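Local coordinates for hypothetical protein (Bacteroides eggerthii, PDB 4JGL) that is of unknown function but folds as a streptavidin-like antiparallel beta barrel carrying two extra alpha helices, at residues 45-58 against 138-152. Residues are numbered along the deposited sequence; the frame is centred on the assembly and turned at random. Where two conformers were deposited one is given.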
loop_
_atom_site.group_PDB
_atom_site.type_symbol
_atom_site.label_atom_id
_atom_site.label_comp_id
_atom_site.label_asym_id
_atom_site.label_seq_id
_atom_site.Cartn_x
_atom_site.Cartn_y
_atom_site.Cartn_z
ATOM N N TYR A 45 -4.628 -1.192 2.311
ATOM C CA TYR A 45 -3.962 -0.129 3.027
ATOM C C TYR A 45 -2.724 0.272 2.260
ATOM O O TYR A 45 -1.982 -0.599 1.780
ATOM C CB TYR A 45 -3.555 -0.613 4.429
ATOM C CG TYR A 45 -4.701 -1.208 5.194
ATOM C CD1 TYR A 45 -5.074 -2.539 5.032
ATOM C CD2 TYR A 45 -5.463 -0.414 6.007
ATOM C CE1 TYR A 45 -6.144 -3.073 5.723
ATOM C CE2 TYR A 45 -6.544 -0.926 6.721
ATOM C CZ TYR A 45 -6.889 -2.241 6.557
ATOM O OH TYR A 45 -7.955 -2.776 7.251
ATOM N N GLY A 46 -2.462 1.562 2.188
ATOM C CA GLY A 46 -1.272 2.050 1.563
ATOM C C GLY A 46 -0.373 2.853 2.472
ATOM O O GLY A 46 -0.837 3.484 3.414
ATOM N N TYR A 47 0.903 2.911 2.109
ATOM C CA TYR A 47 1.890 3.644 2.893
ATOM C C TYR A 47 2.925 4.225 1.962
ATOM O O TYR A 47 3.645 3.477 1.305
ATOM C CB TYR A 47 2.538 2.706 3.913
ATOM C CG TYR A 47 3.327 3.340 5.020
ATOM C CD1 TYR A 47 2.732 4.082 6.016
ATOM C CD2 TYR A 47 4.677 3.134 5.126
ATOM C CE1 TYR A 47 3.466 4.604 7.068
ATOM C CE2 TYR A 47 5.412 3.669 6.155
ATOM C CZ TYR A 47 4.812 4.386 7.128
ATOM O OH TYR A 47 5.587 4.897 8.153
ATOM N N LEU A 48 2.961 5.543 1.881
ATOM C CA LEU A 48 3.907 6.244 1.014
ATOM C C LEU A 48 5.102 6.694 1.847
ATOM O O LEU A 48 4.916 7.312 2.892
ATOM C CB LEU A 48 3.247 7.444 0.334
ATOM C CG LEU A 48 4.032 8.125 -0.776
ATOM C CD1 LEU A 48 3.991 7.282 -2.020
ATOM C CD2 LEU A 48 3.463 9.511 -1.043
HETATM N N MSE A 49 6.303 6.360 1.389
HETATM C CA MSE A 49 7.539 6.635 2.127
HETATM C C MSE A 49 8.488 7.461 1.287
HETATM O O MSE A 49 9.373 6.912 0.611
HETATM C CB MSE A 49 8.215 5.342 2.479
HETATM C CG MSE A 49 7.440 4.409 3.334
HETATM SE SE MSE A 49 8.300 2.760 3.749
HETATM C CE MSE A 49 9.579 3.393 4.813
ATOM N N PRO A 50 8.313 8.788 1.297
ATOM C CA PRO A 50 9.168 9.621 0.464
ATOM C C PRO A 50 10.658 9.508 0.799
ATOM O O PRO A 50 11.471 9.666 -0.110
ATOM C CB PRO A 50 8.654 11.027 0.738
ATOM C CG PRO A 50 7.233 10.839 1.203
ATOM C CD PRO A 50 7.239 9.565 1.936
ATOM N N GLU A 51 11.005 9.188 2.048
ATOM C CA GLU A 51 12.421 9.057 2.464
ATOM C C GLU A 51 13.133 7.869 1.786
ATOM O O GLU A 51 14.366 7.817 1.722
ATOM C CB GLU A 51 12.537 8.909 3.996
ATOM C CG GLU A 51 12.341 7.474 4.503
ATOM C CD GLU A 51 13.000 7.178 5.855
ATOM O OE1 GLU A 51 13.987 7.856 6.214
ATOM O OE2 GLU A 51 12.529 6.247 6.555
ATOM N N LYS A 52 12.358 6.894 1.320
ATOM C CA LYS A 52 12.907 5.712 0.676
ATOM C C LYS A 52 12.447 5.538 -0.772
ATOM O O LYS A 52 12.918 4.633 -1.459
ATOM C CB LYS A 52 12.499 4.477 1.455
ATOM C CG LYS A 52 12.961 4.447 2.903
ATOM C CD LYS A 52 13.451 3.068 3.280
ATOM C CE LYS A 52 14.906 2.831 2.840
ATOM N NZ LYS A 52 15.066 1.934 1.633
ATOM N N GLY A 53 11.544 6.387 -1.250
ATOM C CA GLY A 53 10.957 6.224 -2.560
ATOM C C GLY A 53 10.184 4.926 -2.723
ATOM O O GLY A 53 10.226 4.306 -3.769
ATOM N N LEU A 54 9.496 4.506 -1.652
ATOM C CA LEU A 54 8.704 3.292 -1.667
ATOM C C LEU A 54 7.237 3.595 -1.404
ATOM O O LEU A 54 6.884 4.535 -0.689
ATOM C CB LEU A 54 9.182 2.319 -0.603
ATOM C CG LEU A 54 10.658 1.934 -0.670
ATOM C CD1 LEU A 54 10.970 1.026 0.513
ATOM C CD2 LEU A 54 10.990 1.235 -1.989
ATOM N N PHE A 55 6.395 2.763 -1.996
ATOM C CA PHE A 55 4.963 2.751 -1.758
ATOM C C PHE A 55 4.585 1.332 -1.403
ATOM O O PHE A 55 4.876 0.404 -2.168
ATOM C CB PHE A 55 4.183 3.231 -2.979
ATOM C CG PHE A 55 2.698 3.074 -2.815
ATOM C CD1 PHE A 55 2.009 3.917 -1.966
ATOM C CD2 PHE A 55 2.023 2.049 -3.426
ATOM C CE1 PHE A 55 0.624 3.765 -1.742
ATOM C CE2 PHE A 55 0.625 1.896 -3.217
ATOM C CZ PHE A 55 -0.032 2.730 -2.348
ATOM N N LEU A 56 3.979 1.132 -0.233
ATOM C CA LEU A 56 3.564 -0.191 0.188
ATOM C C LEU A 56 2.060 -0.331 0.111
ATOM O O LEU A 56 1.332 0.584 0.451
ATOM C CB LEU A 56 4.055 -0.487 1.605
ATOM C CG LEU A 56 5.529 -0.854 1.745
ATOM C CD1 LEU A 56 6.416 0.293 1.286
ATOM C CD2 LEU A 56 5.837 -1.276 3.188
ATOM N N LYS A 57 1.608 -1.490 -0.351
ATOM C CA LYS A 57 0.186 -1.800 -0.428
ATOM C C LYS A 57 -0.060 -3.116 0.279
ATOM O O LYS A 57 0.537 -4.141 -0.085
ATOM C CB LYS A 57 -0.265 -1.882 -1.884
ATOM C CG LYS A 57 -1.732 -2.261 -2.023
ATOM C CD LYS A 57 -2.216 -2.059 -3.445
ATOM C CE LYS A 57 -3.719 -2.316 -3.565
ATOM N NZ LYS A 57 -3.992 -3.771 -3.488
HETATM N N MSE A 58 -0.941 -3.099 1.275
HETATM C CA MSE A 58 -1.226 -4.254 2.125
HETATM C C MSE A 58 -2.647 -4.733 1.969
HETATM O O MSE A 58 -3.585 -3.934 1.979
HETATM C CB MSE A 58 -0.976 -3.855 3.563
HETATM C CG MSE A 58 -1.239 -4.949 4.582
HETATM SE SE MSE A 58 -0.433 -4.643 6.276
HETATM C CE MSE A 58 -1.745 -3.838 6.585
ATOM N N LEU A 138 -6.644 6.258 -3.090
ATOM C CA LEU A 138 -5.847 6.521 -1.888
ATOM C C LEU A 138 -6.608 7.582 -1.116
ATOM O O LEU A 138 -6.730 8.724 -1.547
ATOM C CB LEU A 138 -4.445 7.035 -2.230
ATOM C CG LEU A 138 -3.535 6.127 -3.034
ATOM C CD1 LEU A 138 -2.184 6.769 -3.270
ATOM C CD2 LEU A 138 -3.348 4.806 -2.369
ATOM N N CYS A 139 -7.102 7.220 0.068
ATOM C CA CYS A 139 -7.790 8.117 0.984
ATOM C C CYS A 139 -6.919 8.310 2.203
ATOM O O CYS A 139 -6.634 7.345 2.920
ATOM C CB CYS A 139 -9.148 7.536 1.377
ATOM S SG CYS A 139 -10.238 7.172 -0.018
ATOM N N GLY A 140 -6.448 9.529 2.432
ATOM C CA GLY A 140 -5.563 9.757 3.574
ATOM C C GLY A 140 -6.208 9.311 4.868
ATOM O O GLY A 140 -7.381 9.594 5.114
ATOM N N ASP A 141 -5.457 8.620 5.707
ATOM C CA ASP A 141 -6.022 7.991 6.885
ATOM C C ASP A 141 -4.956 7.780 7.933
ATOM O O ASP A 141 -3.921 7.193 7.647
ATOM C CB ASP A 141 -6.662 6.654 6.507
ATOM C CG ASP A 141 -7.504 6.091 7.613
ATOM O OD1 ASP A 141 -8.610 6.614 7.872
ATOM O OD2 ASP A 141 -7.064 5.130 8.243
ATOM N N ALA A 142 -5.217 8.249 9.144
ATOM C CA ALA A 142 -4.286 8.063 10.241
ATOM C C ALA A 142 -4.209 6.607 10.690
ATOM O O ALA A 142 -3.121 6.102 10.949
ATOM C CB ALA A 142 -4.665 8.986 11.422
ATOM N N GLU A 143 -5.355 5.935 10.800
ATOM C CA GLU A 143 -5.353 4.573 11.282
ATOM C C GLU A 143 -4.567 3.632 10.356
ATOM O O GLU A 143 -3.917 2.709 10.831
ATOM C CB GLU A 143 -6.783 4.095 11.549
ATOM C CG GLU A 143 -7.403 4.805 12.758
ATOM C CD GLU A 143 -8.848 4.492 13.010
ATOM O OE1 GLU A 143 -9.559 4.074 12.085
ATOM O OE2 GLU A 143 -9.265 4.738 14.148
ATOM N N ALA A 144 -4.594 3.878 9.050
ATOM C CA ALA A 144 -3.807 3.077 8.145
ATOM C C ALA A 144 -2.320 3.265 8.422
ATOM O O ALA A 144 -1.530 2.327 8.380
ATOM C CB ALA A 144 -4.147 3.458 6.672
ATOM N N ARG A 145 -1.917 4.514 8.674
ATOM C CA ARG A 145 -0.545 4.797 9.049
ATOM C C ARG A 145 -0.169 4.061 10.335
ATOM O O ARG A 145 0.884 3.459 10.429
ATOM C CB ARG A 145 -0.320 6.309 9.200
ATOM C CG ARG A 145 1.095 6.650 9.609
ATOM C CD ARG A 145 1.398 8.126 9.577
ATOM N NE ARG A 145 0.660 8.903 10.560
ATOM C CZ ARG A 145 1.027 9.078 11.829
ATOM N NH1 ARG A 145 2.090 8.461 12.349
ATOM N NH2 ARG A 145 0.318 9.891 12.595
ATOM N N TYR A 146 -1.025 4.136 11.343
ATOM C CA TYR A 146 -0.743 3.463 12.603
ATOM C C TYR A 146 -0.546 1.968 12.401
ATOM O O TYR A 146 0.311 1.349 13.047
ATOM C CB TYR A 146 -1.825 3.664 13.647
ATOM C CG TYR A 146 -2.246 5.065 13.946
ATOM C CD1 TYR A 146 -1.376 6.143 13.832
ATOM C CD2 TYR A 146 -3.530 5.314 14.370
ATOM C CE1 TYR A 146 -1.826 7.439 14.113
ATOM C CE2 TYR A 146 -3.965 6.565 14.647
ATOM C CZ TYR A 146 -3.120 7.629 14.532
ATOM O OH TYR A 146 -3.605 8.900 14.815
ATOM N N LYS A 147 -1.341 1.375 11.517
ATOM C CA LYS A 147 -1.283 -0.063 11.261
ATOM C C LYS A 147 0.073 -0.454 10.694
ATOM O O LYS A 147 0.705 -1.402 11.152
ATOM C CB LYS A 147 -2.422 -0.475 10.336
ATOM C CG LYS A 147 -2.574 -1.959 10.132
ATOM C CD LYS A 147 -3.737 -2.225 9.171
ATOM C CE LYS A 147 -4.124 -3.683 9.083
ATOM N NZ LYS A 147 -4.729 -4.226 10.323
ATOM N N PHE A 148 0.543 0.265 9.690
ATOM C CA PHE A 148 1.854 -0.016 9.142
ATOM C C PHE A 148 2.968 0.200 10.177
ATOM O O PHE A 148 3.904 -0.602 10.274
ATOM C CB PHE A 148 2.168 0.863 7.919
ATOM C CG PHE A 148 1.614 0.333 6.619
ATOM C CD1 PHE A 148 2.306 -0.615 5.907
ATOM C CD2 PHE A 148 0.436 0.811 6.096
ATOM C CE1 PHE A 148 1.822 -1.080 4.697
ATOM C CE2 PHE A 148 -0.063 0.324 4.885
ATOM C CZ PHE A 148 0.645 -0.594 4.184
ATOM N N GLU A 149 2.883 1.301 10.911
ATOM C CA GLU A 149 3.973 1.646 11.816
ATOM C C GLU A 149 4.047 0.669 12.988
ATOM O O GLU A 149 5.140 0.325 13.452
ATOM C CB GLU A 149 3.885 3.115 12.208
ATOM C CG GLU A 149 4.185 3.961 10.966
ATOM C CD GLU A 149 4.021 5.448 11.084
ATOM O OE1 GLU A 149 3.448 5.937 12.087
ATOM O OE2 GLU A 149 4.437 6.151 10.116
ATOM N N ASP A 150 2.907 0.188 13.446
ATOM C CA ASP A 150 2.891 -0.857 14.472
ATOM C C ASP A 150 3.517 -2.148 13.955
ATOM O O ASP A 150 4.284 -2.809 14.662
ATOM C CB ASP A 150 1.461 -1.125 14.932
ATOM C CG ASP A 150 1.368 -2.226 15.925
ATOM O OD1 ASP A 150 1.707 -1.960 17.090
ATOM O OD2 ASP A 150 0.952 -3.346 15.547
ATOM N N LEU A 151 3.183 -2.527 12.724
ATOM C CA LEU A 151 3.736 -3.713 12.121
ATOM C C LEU A 151 5.269 -3.594 11.977
ATOM O O LEU A 151 6.003 -4.522 12.325
ATOM C CB LEU A 151 2.995 -3.965 10.808
ATOM C CG LEU A 151 3.352 -5.194 10.015
ATOM C CD1 LEU A 151 2.935 -6.448 10.756
ATOM C CD2 LEU A 151 2.714 -5.099 8.607
ATOM N N PHE A 152 5.768 -2.452 11.506
ATOM C CA PHE A 152 7.224 -2.279 11.344
ATOM C C PHE A 152 7.970 -2.496 12.631
ATOM O O PHE A 152 9.078 -3.027 12.618
ATOM C CB PHE A 152 7.641 -0.874 10.952
ATOM C CG PHE A 152 7.167 -0.429 9.630
ATOM C CD1 PHE A 152 7.090 -1.295 8.560
ATOM C CD2 PHE A 152 6.843 0.899 9.451
ATOM C CE1 PHE A 152 6.654 -0.846 7.335
ATOM C CE2 PHE A 152 6.418 1.351 8.244
ATOM C CZ PHE A 152 6.327 0.486 7.176
HETATM O O HOH W 1 -6.906 -5.454 8.599
#
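Phe148 of helix 142-152 lies against Tyr47 on the hairpin formed by strands 45-49 and 54-58, closely packed and buried. Tyr47 CB sits over the centre of the Phe148 ring, 3.5 Å from that ring's centroid, while Met58 CB reaches Phe148 CZ at 3.7 Å. With CG anti to the backbone N (chi1 -166°), the Tyr47 ring runs alongside Phe148, nearly parallel but slid so far that the two barely overlap. In the conformer given, Phe152 turns its edge toward the Tyr47 face in an offset edge-to-face pair, planes at 63°, completing an aromatic cluster. At the far end Tyr47 OH donates to the anti lone pair of Glu149 OE2 (2.6 Å); the other carboxylate oxygen, Glu149 OE1, forms a salt bridge with Arg145 NH1. A phenylalanine in place of Tyr47 would probably leave Glu149 OE2 without its hydroxyl donor. The Tyr45 side is more open to solvent: Lys147 CD rides over the Tyr45 ring, 3.9 Å from its centroid, and Lys147 NZ is hydrogen-bonded to Tyr65 OH and donates to a water that also meets Tyr45 OH. The helix axis crosses strand 45-49 at -76°, an added helix packed against a hairpin of the streptavidin-like fold.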